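Local coordinates for protein 3-polyprenyl-4-hydroxybenzoate decarboxylase and related decarboxylases (PDB 6H6V) that probably decarboxylates aromatic acids with prenylated FMN as the UbiD-class enzyme HmfF, and is linked to carboxylation of 2-furoic acid to 2,5-furandicarboxylic acid, at residues Glu87-Cys92 against Leu211-Ala216; Val148-Leu153 against Ala195-Ser200; Pro167-His172 against Ala202-Gly207. All coordinates share one frame; numbering follows the deposited sequence.

Contact 1: Glu87-Cys92 against Leu211-Ala216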
loop_
_atom_site.group_PDB
_atom_site.type_symbol
_atom_site.label_atom_id
_atom_site.label_comp_id
_atom_site.label_asym_id
_atom_site.label_seq_id
_atom_site.Cartn_x
_atom_site.Cartn_y
_atom_site.Cartn_z
ATOM N N GLU F 87 -30.265 21.574 21.138
ATOM C CA GLU F 87 -31.297 21.979 20.167
ATOM C C GLU F 87 -32.406 22.859 20.764
ATOM O O GLU F 87 -32.905 23.743 20.078
ATOM C CB GLU F 87 -31.932 20.780 19.450
ATOM C CG GLU F 87 -31.241 20.425 18.138
ATOM C CD GLU F 87 -31.989 19.384 17.338
ATOM O OE1 GLU F 87 -33.221 19.518 17.155
ATOM O OE2 GLU F 87 -31.333 18.430 16.852
ATOM N N ASN F 88 -32.785 22.621 22.020
ATOM C CA ASN F 88 -33.829 23.408 22.691
ATOM C C ASN F 88 -33.307 24.004 23.991
ATOM O O ASN F 88 -33.641 23.513 25.075
ATOM C CB ASN F 88 -35.063 22.539 22.964
ATOM C CG ASN F 88 -35.543 21.816 21.732
ATOM O OD1 ASN F 88 -35.345 20.615 21.601
ATOM N ND2 ASN F 88 -36.152 22.542 20.814
ATOM N N PRO F 89 -32.489 25.070 23.892
ATOM C CA PRO F 89 -32.083 25.755 25.120
ATOM C C PRO F 89 -33.285 26.406 25.799
ATOM O O PRO F 89 -34.255 26.755 25.137
ATOM C CB PRO F 89 -31.093 26.827 24.637
ATOM C CG PRO F 89 -30.717 26.434 23.248
ATOM C CD PRO F 89 -31.906 25.706 22.698
ATOM N N VAL F 90 -33.196 26.543 27.114
ATOM C CA VAL F 90 -34.261 27.077 27.954
ATOM C C VAL F 90 -33.693 28.339 28.615
ATOM O O VAL F 90 -32.575 28.311 29.099
ATOM C CB VAL F 90 -34.669 26.012 29.002
ATOM C CG1 VAL F 90 -35.398 26.617 30.210
ATOM C CG2 VAL F 90 -35.501 24.927 28.329
ATOM N N PRO F 91 -34.443 29.454 28.630
ATOM C CA PRO F 91 -33.850 30.645 29.275
ATOM C C PRO F 91 -33.608 30.530 30.789
ATOM O O PRO F 91 -34.188 29.679 31.466
ATOM C CB PRO F 91 -34.852 31.768 28.957
ATOM C CG PRO F 91 -36.095 31.079 28.467
ATOM C CD PRO F 91 -35.658 29.780 27.869
ATOM N N CYS F 92 -32.721 31.383 31.282
ATOM C CA CYS F 92 -32.363 31.443 32.701
ATOM C C CYS F 92 -33.288 32.429 33.397
ATOM O O CYS F 92 -34.115 33.036 32.741
ATOM C CB CYS F 92 -30.906 31.869 32.860
ATOM S SG CYS F 92 -29.736 30.684 32.149
ATOM N N LEU F 211 -25.345 28.743 29.035
ATOM C CA LEU F 211 -26.101 28.789 30.288
ATOM C C LEU F 211 -27.530 28.339 30.042
ATOM O O LEU F 211 -28.124 27.685 30.895
ATOM C CB LEU F 211 -26.081 30.180 30.923
ATOM C CG LEU F 211 -24.711 30.632 31.430
ATOM C CD1 LEU F 211 -24.769 32.045 31.976
ATOM C CD2 LEU F 211 -24.179 29.706 32.507
ATOM N N GLU F 212 -28.064 28.670 28.871
ATOM C CA GLU F 212 -29.401 28.222 28.496
ATOM C C GLU F 212 -29.420 26.711 28.178
ATOM O O GLU F 212 -30.433 26.030 28.416
ATOM C CB GLU F 212 -29.995 29.092 27.360
ATOM C CG GLU F 212 -30.158 30.563 27.792
ATOM C CD GLU F 212 -30.863 31.462 26.770
ATOM O OE1 GLU F 212 -30.745 31.222 25.551
ATOM O OE2 GLU F 212 -31.539 32.427 27.183
ATOM N N ILE F 213 -28.297 26.180 27.682
ATOM C CA ILE F 213 -28.153 24.731 27.526
ATOM C C ILE F 213 -28.108 24.067 28.894
ATOM O O ILE F 213 -28.727 23.021 29.099
ATOM C CB ILE F 213 -26.914 24.346 26.694
ATOM C CG1 ILE F 213 -27.109 24.844 25.261
ATOM C CG2 ILE F 213 -26.696 22.823 26.708
ATOM C CD1 ILE F 213 -25.853 24.781 24.421
ATOM N N ALA F 214 -27.383 24.680 29.827
ATOM C CA ALA F 214 -27.306 24.163 31.190
ATOM C C ALA F 214 -28.670 24.137 31.843
ATOM O O ALA F 214 -29.025 23.150 32.466
ATOM C CB ALA F 214 -26.344 24.976 32.032
ATOM N N SER F 215 -29.462 25.191 31.681
ATOM C CA SER F 215 -30.760 25.208 32.342
ATOM C C SER F 215 -31.783 24.242 31.722
ATOM O O SER F 215 -32.712 23.842 32.411
ATOM C CB SER F 215 -31.306 26.630 32.485
ATOM O OG SER F 215 -31.472 27.268 31.257
ATOM N N ALA F 216 -31.612 23.843 30.459
ATOM C CA ALA F 216 -32.360 22.689 29.903
ATOM C C ALA F 216 -31.933 21.367 30.537
ATOM O O ALA F 216 -32.757 20.470 30.690
ATOM C CB ALA F 216 -32.186 22.596 28.403
#

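Contact 2: Val148-Leu153 against Ala195-Ser200. With K (potassium ion), chain B; FMN (flavin mononucleotide), chain C.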
loop_
_atom_site.group_PDB
_atom_site.type_symbol
_atom_site.label_atom_id
_atom_site.label_comp_id
_atom_site.label_asym_id
_atom_site.label_seq_id
_atom_site.Cartn_x
_atom_site.Cartn_y
_atom_site.Cartn_z
ATOM N N VAL F 148 -20.157 30.629 27.040
ATOM C CA VAL F 148 -19.497 30.016 28.179
ATOM C C VAL F 148 -18.473 29.016 27.647
ATOM O O VAL F 148 -18.766 28.246 26.715
ATOM C CB VAL F 148 -20.490 29.275 29.098
ATOM C CG1 VAL F 148 -19.820 28.850 30.400
ATOM C CG2 VAL F 148 -21.688 30.154 29.411
ATOM N N SER F 149 -17.278 29.042 28.234
ATOM C CA SER F 149 -16.233 28.061 27.951
ATOM C C SER F 149 -15.340 27.971 29.167
ATOM O O SER F 149 -15.392 28.838 30.026
ATOM C CB SER F 149 -15.407 28.490 26.732
ATOM O OG SER F 149 -15.066 29.867 26.744
ATOM N N ILE F 150 -14.524 26.926 29.242
ATOM C CA ILE F 150 -13.593 26.758 30.350
ATOM C C ILE F 150 -12.177 26.982 29.838
ATOM O O ILE F 150 -11.822 26.473 28.782
ATOM C CB ILE F 150 -13.696 25.344 30.957
ATOM C CG1 ILE F 150 -15.105 25.102 31.508
ATOM C CG2 ILE F 150 -12.660 25.173 32.067
ATOM C CD1 ILE F 150 -15.341 23.706 32.036
ATOM N N HIS F 151 -11.376 27.739 30.582
ATOM C CA HIS F 151 -10.007 28.058 30.180
ATOM C C HIS F 151 -9.086 28.006 31.359
ATOM O O HIS F 151 -9.449 28.472 32.436
ATOM C CB HIS F 151 -9.928 29.455 29.582
ATOM C CG HIS F 151 -10.840 29.656 28.424
ATOM N ND1 HIS F 151 -10.397 29.602 27.128
ATOM C CD2 HIS F 151 -12.174 29.865 28.360
ATOM C CE1 HIS F 151 -11.421 29.773 26.307
ATOM N NE2 HIS F 151 -12.513 29.940 27.032
ATOM N N ARG F 152 -7.900 27.444 31.161
ATOM C CA ARG F 152 -6.900 27.415 32.219
ATOM C C ARG F 152 -6.406 28.837 32.509
ATOM O O ARG F 152 -6.262 29.659 31.594
ATOM C CB ARG F 152 -5.742 26.486 31.865
ATOM C CG ARG F 152 -4.765 27.005 30.825
ATOM C CD ARG F 152 -3.681 25.978 30.594
ATOM N NE ARG F 152 -2.649 26.492 29.709
ATOM C CZ ARG F 152 -2.071 25.826 28.711
ATOM N NH1 ARG F 152 -2.424 24.580 28.386
ATOM N NH2 ARG F 152 -1.145 26.446 27.992
ATOM N N LEU F 153 -6.190 29.128 33.788
ATOM C CA LEU F 153 -5.827 30.466 34.228
ATOM C C LEU F 153 -4.639 30.343 35.149
ATOM O O LEU F 153 -4.764 29.849 36.273
ATOM C CB LEU F 153 -7.001 31.131 34.940
ATOM C CG LEU F 153 -8.280 31.217 34.102
ATOM C CD1 LEU F 153 -9.509 31.397 34.970
ATOM C CD2 LEU F 153 -8.160 32.343 33.089
ATOM N N ALA F 195 -23.679 19.556 35.492
ATOM C CA ALA F 195 -24.454 19.913 34.309
ATOM C C ALA F 195 -24.028 21.253 33.685
ATOM O O ALA F 195 -23.984 21.370 32.460
ATOM C CB ALA F 195 -25.935 19.947 34.637
ATOM N N VAL F 196 -23.709 22.246 34.516
ATOM C CA VAL F 196 -23.269 23.563 34.029
ATOM C C VAL F 196 -21.899 23.458 33.355
ATOM O O VAL F 196 -21.690 24.022 32.281
ATOM C CB VAL F 196 -23.207 24.635 35.155
ATOM C CG1 VAL F 196 -22.777 25.984 34.598
ATOM C CG2 VAL F 196 -24.567 24.788 35.828
ATOM N N LEU F 197 -20.969 22.759 33.995
ATOM C CA LEU F 197 -19.640 22.518 33.421
ATOM C C LEU F 197 -19.765 21.784 32.088
ATOM O O LEU F 197 -19.139 22.167 31.095
ATOM C CB LEU F 197 -18.763 21.692 34.364
ATOM C CG LEU F 197 -18.318 22.405 35.641
ATOM C CD1 LEU F 197 -17.819 21.388 36.670
ATOM C CD2 LEU F 197 -17.264 23.460 35.353
ATOM N N LEU F 198 -20.597 20.748 32.077
ATOM C CA LEU F 198 -20.816 19.952 30.886
ATOM C C LEU F 198 -21.382 20.789 29.746
ATOM O O LEU F 198 -21.001 20.619 28.598
ATOM C CB LEU F 198 -21.746 18.782 31.190
ATOM C CG LEU F 198 -22.078 17.892 29.996
ATOM C CD1 LEU F 198 -20.810 17.330 29.342
ATOM C CD2 LEU F 198 -22.970 16.778 30.471
ATOM N N ALA F 199 -22.278 21.704 30.070
ATOM C CA ALA F 199 -22.851 22.601 29.072
ATOM C C ALA F 199 -21.839 23.582 28.504
ATOM O O ALA F 199 -21.950 23.952 27.338
ATOM C CB ALA F 199 -24.026 23.356 29.663
ATOM N N SER F 200 -20.857 23.996 29.302
ATOM C CA SER F 200 -19.799 24.879 28.806
ATOM C C SER F 200 -19.016 24.235 27.676
ATOM O O SER F 200 -18.455 24.947 26.840
ATOM C CB SER F 200 -18.826 25.279 29.913
ATOM O OG SER F 200 -18.063 24.173 30.338
HETATM K K K B . -18.859 26.099 24.342
HETATM N N1 FMN C . -9.976 25.679 25.995
HETATM C C2 FMN C . -8.988 26.593 25.853
HETATM O O2 FMN C . -8.989 27.301 24.817
HETATM N N3 FMN C . -8.021 26.767 26.786
HETATM C C4 FMN C . -7.976 26.055 27.921
HETATM O O4 FMN C . -7.098 26.224 28.809
HETATM C C4A FMN C . -9.030 25.056 28.109
HETATM N N5 FMN C . -9.047 24.330 29.206
HETATM C C5A FMN C . -10.004 23.429 29.401
HETATM C C6 FMN C . -9.938 22.729 30.583
HETATM C C7 FMN C . -10.891 21.782 30.860
HETATM C C7M FMN C . -10.685 21.128 32.190
HETATM C C8 FMN C . -12.010 21.500 29.878
HETATM C C8M FMN C . -13.089 20.462 30.083
HETATM C C9 FMN C . -12.059 22.221 28.690
HETATM C C9A FMN C . -11.088 23.187 28.405
HETATM N N10 FMN C . -11.077 23.966 27.231
HETATM C C10 FMN C . -10.043 24.890 27.070
HETATM C "C1'" FMN C . -12.039 23.785 26.137
HETATM C "C2'" FMN C . -13.180 24.762 26.007
HETATM O "O2'" FMN C . -13.725 25.219 27.254
HETATM C "C3'" FMN C . -14.234 23.967 25.291
HETATM O "O3'" FMN C . -13.698 23.326 24.148
HETATM C "C4'" FMN C . -15.384 24.843 24.916
HETATM O "O4'" FMN C . -16.353 23.918 24.360
HETATM C "C5'" FMN C . -15.001 26.024 23.990
HETATM O "O5'" FMN C . -16.122 26.326 23.131
HETATM P P FMN C . -16.818 27.742 22.770
HETATM O O1P FMN C . -15.621 28.581 22.393
HETATM O O2P FMN C . -17.841 27.358 21.714
HETATM O O3P FMN C . -17.500 28.213 24.025
#

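Contact 3: Pro167-His172 against Ala202-Gly207. With MN (manganese (II) ion), chain D; K (potassium ion), chain B; FMN (flavin mononucleotide), chain C.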
loop_
_atom_site.group_PDB
_atom_site.type_symbol
_atom_site.label_atom_id
_atom_site.label_comp_id
_atom_site.label_asym_id
_atom_site.label_seq_id
_atom_site.Cartn_x
_atom_site.Cartn_y
_atom_site.Cartn_z
ATOM N N PRO F 167 -8.736 29.136 19.382
ATOM C CA PRO F 167 -9.574 29.896 18.454
ATOM C C PRO F 167 -11.004 29.355 18.237
ATOM O O PRO F 167 -11.280 28.789 17.189
ATOM C CB PRO F 167 -8.746 29.866 17.163
ATOM C CG PRO F 167 -8.008 28.590 17.230
ATOM C CD PRO F 167 -7.659 28.415 18.676
ATOM N N ARG F 168 -11.887 29.546 19.217
ATOM C CA ARG F 168 -13.314 29.244 19.059
ATOM C C ARG F 168 -14.083 30.516 19.454
ATOM O O ARG F 168 -13.704 31.575 18.997
ATOM C CB ARG F 168 -13.762 27.978 19.822
ATOM C CG ARG F 168 -13.403 26.643 19.186
ATOM C CD ARG F 168 -11.990 26.164 19.592
ATOM N NE ARG F 168 -11.915 25.517 20.915
ATOM C CZ ARG F 168 -11.607 24.240 21.170
ATOM N NH1 ARG F 168 -11.301 23.369 20.217
ATOM N NH2 ARG F 168 -11.602 23.824 22.426
ATOM N N HIS F 169 -15.127 30.442 20.283
ATOM C CA HIS F 169 -16.042 31.568 20.445
ATOM C C HIS F 169 -15.478 32.698 21.307
ATOM O O HIS F 169 -15.695 33.864 21.003
ATOM C CB HIS F 169 -17.389 31.100 21.006
ATOM C CG HIS F 169 -18.153 30.213 20.074
ATOM N ND1 HIS F 169 -19.185 29.404 20.498
ATOM C CD2 HIS F 169 -18.043 30.013 18.737
ATOM C CE1 HIS F 169 -19.683 28.749 19.463
ATOM N NE2 HIS F 169 -19.010 29.100 18.383
ATOM N N LEU F 170 -14.769 32.377 22.379
ATOM C CA LEU F 170 -14.195 33.438 23.191
ATOM C C LEU F 170 -13.180 34.230 22.378
ATOM O O LEU F 170 -13.105 35.441 22.519
ATOM C CB LEU F 170 -13.545 32.922 24.474
ATOM C CG LEU F 170 -13.057 34.012 25.440
ATOM C CD1 LEU F 170 -14.174 34.962 25.855
ATOM C CD2 LEU F 170 -12.420 33.379 26.668
ATOM N N TRP F 171 -12.416 33.549 21.530
ATOM C CA TRP F 171 -11.436 34.218 20.669
ATOM C C TRP F 171 -12.093 35.194 19.692
ATOM O O TRP F 171 -11.593 36.293 19.479
ATOM C CB TRP F 171 -10.634 33.176 19.900
ATOM C CG TRP F 171 -9.475 33.704 19.107
ATOM C CD1 TRP F 171 -9.357 33.708 17.748
ATOM C CD2 TRP F 171 -8.254 34.266 19.623
ATOM N NE1 TRP F 171 -8.149 34.240 17.385
ATOM C CE2 TRP F 171 -7.449 34.592 18.511
ATOM C CE3 TRP F 171 -7.764 34.522 20.912
ATOM C CZ2 TRP F 171 -6.164 35.164 18.648
ATOM C CZ3 TRP F 171 -6.485 35.089 21.049
ATOM C CH2 TRP F 171 -5.701 35.397 19.916
ATOM N N HIS F 172 -13.215 34.782 19.117
ATOM C CA HIS F 172 -13.996 35.623 18.209
ATOM C C HIS F 172 -14.424 36.931 18.894
ATOM O O HIS F 172 -14.318 38.014 18.319
ATOM C CB HIS F 172 -15.229 34.847 17.730
ATOM C CG HIS F 172 -15.947 35.488 16.593
ATOM N ND1 HIS F 172 -17.245 35.952 16.695
ATOM C CD2 HIS F 172 -15.556 35.732 15.322
ATOM C CE1 HIS F 172 -17.618 36.461 15.533
ATOM N NE2 HIS F 172 -16.613 36.334 14.682
ATOM N N ALA F 202 -20.484 22.171 25.448
ATOM C CA ALA F 202 -21.370 21.908 24.315
ATOM C C ALA F 202 -20.847 22.708 23.140
ATOM O O ALA F 202 -20.399 23.876 23.282
ATOM C CB ALA F 202 -22.806 22.294 24.622
ATOM N N THR F 203 -20.879 22.071 21.986
ATOM C CA THR F 203 -20.200 22.607 20.829
ATOM C C THR F 203 -21.287 22.884 19.784
ATOM O O THR F 203 -21.980 21.967 19.346
ATOM C CB THR F 203 -19.021 21.684 20.435
ATOM O OG1 THR F 203 -18.234 22.329 19.446
ATOM C CG2 THR F 203 -19.462 20.286 19.976
ATOM N N THR F 204 -21.482 24.172 19.474
ATOM C CA THR F 204 -22.712 24.669 18.833
ATOM C C THR F 204 -22.473 25.779 17.816
ATOM O O THR F 204 -21.361 26.286 17.658
ATOM C CB THR F 204 -23.705 25.268 19.871
ATOM O OG1 THR F 204 -23.215 26.529 20.359
ATOM C CG2 THR F 204 -23.926 24.340 21.027
ATOM N N ARG F 205 -23.565 26.159 17.149
ATOM C CA ARG F 205 -23.650 27.391 16.365
ATOM C C ARG F 205 -23.136 28.609 17.184
ATOM O O ARG F 205 -23.120 28.575 18.426
ATOM C CB ARG F 205 -25.118 27.575 15.952
ATOM C CG ARG F 205 -25.406 28.460 14.777
ATOM C CD ARG F 205 -26.910 28.450 14.542
ATOM N NE ARG F 205 -27.333 29.386 13.497
ATOM C CZ ARG F 205 -28.499 29.344 12.838
ATOM N NH1 ARG F 205 -29.403 28.393 13.083
ATOM N NH2 ARG F 205 -28.765 30.263 11.911
ATOM N N LEU F 206 -22.720 29.675 16.492
ATOM C CA LEU F 206 -22.154 30.867 17.161
ATOM C C LEU F 206 -23.158 31.621 18.063
ATOM O O LEU F 206 -22.773 32.239 19.059
ATOM C CB LEU F 206 -21.537 31.825 16.128
ATOM C CG LEU F 206 -20.903 33.162 16.581
ATOM C CD1 LEU F 206 -19.864 33.006 17.694
ATOM C CD2 LEU F 206 -20.299 33.900 15.396
ATOM N N GLY F 207 -24.442 31.560 17.733
ATOM C CA GLY F 207 -25.437 32.314 18.480
ATOM C C GLY F 207 -25.796 31.888 19.900
ATOM O O GLY F 207 -26.336 32.704 20.649
HETATM MN MN MN D . -20.119 28.599 22.371
HETATM K K K B . -18.859 26.099 24.342
HETATM N N1 FMN C . -9.976 25.679 25.995
HETATM C C2 FMN C . -8.988 26.593 25.853
HETATM O O2 FMN C . -8.989 27.301 24.817
HETATM N N3 FMN C . -8.021 26.767 26.786
HETATM C C4 FMN C . -7.976 26.055 27.921
HETATM O O4 FMN C . -7.098 26.224 28.809
HETATM C C4A FMN C . -9.030 25.056 28.109
HETATM N N5 FMN C . -9.047 24.330 29.206
HETATM C C5A FMN C . -10.004 23.429 29.401
HETATM C C6 FMN C . -9.938 22.729 30.583
HETATM C C7 FMN C . -10.891 21.782 30.860
HETATM C C7M FMN C . -10.685 21.128 32.190
HETATM C C8 FMN C . -12.010 21.500 29.878
HETATM C C8M FMN C . -13.089 20.462 30.083
HETATM C C9 FMN C . -12.059 22.221 28.690
HETATM C C9A FMN C . -11.088 23.187 28.405
HETATM N N10 FMN C . -11.077 23.966 27.231
HETATM C C10 FMN C . -10.043 24.890 27.070
HETATM C "C1'" FMN C . -12.039 23.785 26.137
HETATM C "C2'" FMN C . -13.180 24.762 26.007
HETATM O "O2'" FMN C . -13.725 25.219 27.254
HETATM C "C3'" FMN C . -14.234 23.967 25.291
HETATM O "O3'" FMN C . -13.698 23.326 24.148
HETATM C "C4'" FMN C . -15.384 24.843 24.916
HETATM O "O4'" FMN C . -16.353 23.918 24.360
HETATM C "C5'" FMN C . -15.001 26.024 23.990
HETATM O "O5'" FMN C . -16.122 26.326 23.131
HETATM P P FMN C . -16.818 27.742 22.770
HETATM O O1P FMN C . -15.621 28.581 22.393
HETATM O O2P FMN C . -17.841 27.358 21.714
HETATM O O3P FMN C . -17.500 28.213 24.025
HETATM O O HOH W 1 -22.277 28.641 21.406
#

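Contact 1: Glu87-Cys92 against Leu211-Ala216
Val90 and Pro89 lie against Glu212 and Ala216 where the extended loop between helix 78-87 and strand 93-94 runs along helix 210-217 of the UbiD flavin-binding (Rift-related) domain. The polar contact is made by the backbone: Val90 N donates to Glu212 O in a nearly straight bond (3.1 Å, 169°). It arrives above the carbonyl plane, while Ala216 N, the donor within the helix, reaches the same oxygen from the opposite face, so the one acceptor serves both loop and helix. Val90 O also makes a CA-H...O contact with Glu212 CA at 3.2 Å. The Glu212 chain, extended past CG, brings its carboxylate alongside Pro91, with OE2 3.6 Å from Pro91 CA. The remaining contacts are apolar. Pro89 CB sits 3.7 Å from Glu212 CB. Val90 CG1 is anti to the backbone N (chi1 160°), which leaves CG2 beside that N, 4.1 Å from the methyl CB of Ala216. Ile213, whose CB points away from the loop, packs on Ala85 and Val86 of helix 78-87. One turn before Ile213, Glu210 binds manganese, the two side chains lying close. At the far end of the loop, Cys92 SG rests 3.9 Å from Leu211 CB.

Contact 2: Val148-Leu153 against Ala195-Ser200
The FMN hydroxyl O2' is gripped twice by Ile150, the residue whose tip packs on Ser200 and Leu197: Ile150 N donates to it at 2.7 Å, and it donates in turn to Ile150 O. Ile150 lies on strand 146-157 of the antiparallel sheet in the flavin-binding domain; the axes of strand 148-150 and helix segment 195-200 are 95° apart. Inside this buried contact Ile150 CG1 is anti to the carbonyl carbon (chi1 -61°), and CD1 ends 3.8 Å from Leu197 CD2, the two side chains crossing squarely. The other branch, CG2, is anti to the backbone N and lies 3.9 Å from FMN C6. Cutting this side chain back to an alanine removes both branches and would probably open a gap between the flavin's benzenoid ring and Leu197, leaving Leu197 CD2 without its mate. Beside this packing, Val148 CG1 touches Ser200 CB at 3.7 Å. The carbonyls Val148 O and Ser200 O both bind the potassium ion, the latter at 2.8 Å; Ala202, Glu210 and the FMN phosphate also hold it. On either side of Ile150 in the chain, Ser149 OG and His151 NE2 are hydrogen-bonded at 2.6 Å in the ring plane; beyond them Arg152 N donates almost straight (171°) to FMN O4 at 2.8 Å.

Contact 3: Pro167-His172 against Ala202-Gly207
Leu206 and His169 slide past each other in opposite directions, so that Leu206 CD1 lies over one face of the imidazole in a CH-pi contact, 4.0 Å from the ring centroid and 28° off its normal. The contact belongs to the metal and phosphate site of the flavin-binding domain: His169 opens helix 169-179, with Arg168 at the N-cap, and the loop between helices 194-200 and 210-217 faces it. With CG anti to the carbonyl carbon (chi1 -66°), the His169 ring reaches away from the helix and ND1 binds the manganese ion at 2.2 Å. The manganese is also bound by Asn147 and Glu210. The edge of the ring is met by Thr204 O, which lies in its plane 3.5 Å from CE1. Leu206 thus covers a face while Thr204 O lies at the edge, which probably restricts rotation of the ring. The second methyl of Leu206 serves a different histidine: CD2 approaches His172 CE1 at 3.7 Å, the two side chains crossing at about a right angle. A second-shell link runs through water 1, which binds manganese at 2.4 Å and donates to Thr204 OG1. That hydroxyl donates onward to Arg205 O at 2.8 Å, in the carbonyl plane and on a lone pair. At the N-terminal end of the helix, where the helix dipole would probably favour the phosphate, His169 N donates to FMN O1P at 2.9 Å with an angle of 155° at the hydrogen, while Ala202 O, across the site, binds potassium.

How the contacts relate
From the N terminus, the chain leaves helix 78-87 through 87-92, half of contact 1, whose partner in helix 210-217 comes only after 118 intervening residues. Contacts 2 and 3 are nested in that long loop and cross each other: 148-153 and 167-172 come first, then 195-200 and 202-207. Contact 2, closing a loop of 41 residues, joins a sheet strand to helix 194-200; contact 3, closing one of 29, joins the start of helix 169-179 to the loop after helix 194-200. Both touch the potassium ion and FMN. Contact 1 backs onto them through Ile213, which packs on Ala199, Ala202 and Thr204, and through Leu211 against Val148; Leu170 links contact 3 to His151 of contact 2.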